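Local coordinates for protein excinuclease ABC, subunit A. (Deinococcus radiodurans, PDB 2VF7) that probably binds DNA and helps recognise damage in it as a zinc-containing, ATP-binding UvrA-type protein of excision repair, at residues 117-122 with 353-358. The protein carries 1 engineered substitution. Sequence-based numbering, arbitrary orientation.
Sequences SNLLRM and AADLVK
Leu-356 is the side chain to follow, because its forked end meets both Leu-119 and Leu-120 on the facing helix. Its CB stays on its own side of the interface, and contact begins at CG, 4.2 Å from Leu-119 CB. There the chain forks. CD2 rests against the base of the Leu-119 side chain, 4.2 Å from its CB, and also lies 4.4 Å from Leu-119 CD1. CD1 takes the other direction and comes to 4.3 Å from Leu-120 CB. The first torsion of Leu-356, chi1 -102°, is well off a staggered value, and in this setting the fork spreads over two neighbouring residues. Leu-116 and Leu-123 touch Leu-356 too, so it acts like a knob among four leucines spaced as i, i+3, i+4 and i+7, much as in knobs-into-holes packing.

Alongside this apolar centre, Leu-119 and Asp-355 cross at about a right angle. Leu-119 CD1 reaches Asp-355 OD2 at 4.0 Å, a plain van der Waals contact. The other carboxylate oxygen, OD1, forms a salt bridge with Arg-359, which lies one turn further along the same helix and itself touches Leu-119.

No hydrogen bond joins the two segments. Their axes approach to 10.7 Å and run nearly antiparallel, at 166°, a spacing bridged by leucine side chains. Helix 317-328 packs against helix 345-365 as well, with Leu-324 meeting Leu-356. Between the two segments, the chain passes through the UvrA DNA-binding domain and the first of the protein's two four-cysteine zinc sites. The contact therefore joins helices on either side of that long excursion, within what is probably the helical signature subdomain of the first ABC ATPase half, as in other UvrA proteins.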
# COMPACT_ATOMS: atom_id res chain seq x y z
N SER A 117 -3.77 22.16 10.89
CA SER A 117 -5.19 22.39 10.62
C SER A 117 -6.08 21.49 11.45
O SER A 117 -7.14 21.93 11.89
CB SER A 117 -5.52 22.23 9.14
OG SER A 117 -4.84 23.20 8.36
N ASN A 118 -5.66 20.24 11.65
CA ASN A 118 -6.43 19.32 12.48
C ASN A 118 -6.52 19.82 13.92
O ASN A 118 -7.60 19.81 14.52
CB ASN A 118 -5.84 17.91 12.46
CG ASN A 118 -6.62 16.93 13.37
OD1 ASN A 118 -7.84 17.05 13.55
ND2 ASN A 118 -5.91 15.96 13.94
N LEU A 119 -5.39 20.28 14.45
CA LEU A 119 -5.31 20.66 15.85
C LEU A 119 -6.19 21.87 16.16
O LEU A 119 -6.74 21.99 17.27
CB LEU A 119 -3.86 20.90 16.26
CG LEU A 119 -2.82 19.79 16.05
CD1 LEU A 119 -1.46 20.24 16.57
CD2 LEU A 119 -3.22 18.44 16.67
N LEU A 120 -6.34 22.76 15.17
CA LEU A 120 -7.21 23.92 15.34
C LEU A 120 -8.68 23.64 15.01
O LEU A 120 -9.53 24.49 15.23
CB LEU A 120 -6.66 25.17 14.63
CG LEU A 120 -6.66 25.43 13.12
CD1 LEU A 120 -8.02 25.93 12.62
CD2 LEU A 120 -5.58 26.44 12.78
N ARG A 121 -8.99 22.44 14.51
CA ARG A 121 -10.39 21.99 14.44
C ARG A 121 -10.85 21.56 15.82
O ARG A 121 -12.01 21.78 16.21
CB ARG A 121 -10.58 20.83 13.45
CG ARG A 121 -10.40 21.20 11.99
CD ARG A 121 -10.63 19.98 11.10
NE ARG A 121 -9.97 20.16 9.81
CZ ARG A 121 -9.09 19.31 9.29
NH1 ARG A 121 -8.76 18.19 9.93
NH2 ARG A 121 -8.54 19.59 8.12
N MET A 122 -9.93 20.94 16.56
CA MET A 122 -10.15 20.54 17.94
C MET A 122 -10.15 21.73 18.88
O MET A 122 -10.73 21.67 19.96
CB MET A 122 -9.07 19.55 18.38
CG MET A 122 -9.03 18.25 17.62
SD MET A 122 -7.55 17.38 18.13
CE MET A 122 -7.36 16.17 16.82
N ALA A 353 -3.45 25.73 23.16
CA ALA A 353 -2.81 26.94 22.68
C ALA A 353 -1.28 26.91 22.86
O ALA A 353 -0.55 27.48 22.06
CB ALA A 353 -3.39 28.16 23.36
N ALA A 354 -0.82 26.23 23.91
CA ALA A 354 0.61 26.03 24.16
C ALA A 354 1.18 24.95 23.25
O ALA A 354 2.31 25.06 22.77
CB ALA A 354 0.85 25.69 25.63
N ASP A 355 0.39 23.90 23.03
CA ASP A 355 0.74 22.78 22.16
C ASP A 355 0.84 23.21 20.68
O ASP A 355 1.71 22.73 19.95
CB ASP A 355 -0.30 21.67 22.33
CG ASP A 355 -0.19 20.59 21.29
OD1 ASP A 355 0.84 19.89 21.25
OD2 ASP A 355 -1.17 20.43 20.52
N LEU A 356 -0.05 24.10 20.27
CA LEU A 356 -0.03 24.66 18.93
C LEU A 356 1.11 25.65 18.72
O LEU A 356 1.72 25.68 17.66
CB LEU A 356 -1.37 25.34 18.61
CG LEU A 356 -2.35 24.58 17.71
CD1 LEU A 356 -3.73 25.20 17.81
CD2 LEU A 356 -1.86 24.57 16.27
N VAL A 357 1.39 26.45 19.73
CA VAL A 357 2.40 27.49 19.61
C VAL A 357 3.82 26.92 19.73
O VAL A 357 4.79 27.52 19.26
CB VAL A 357 2.14 28.65 20.63
CG1 VAL A 357 2.74 28.33 21.97
CG2 VAL A 357 2.67 29.97 20.10
N LYS A 358 3.95 25.75 20.36
CA LYS A 358 5.23 25.05 20.46
C LYS A 358 5.61 24.52 19.08
O LYS A 358 6.75 24.71 18.63
CB LYS A 358 5.14 23.90 21.47
CG LYS A 358 6.46 23.15 21.72
CD LYS A 358 6.22 21.66 22.02
CE LYS A 358 5.68 20.91 20.79
NZ LYS A 358 5.20 19.53 21.10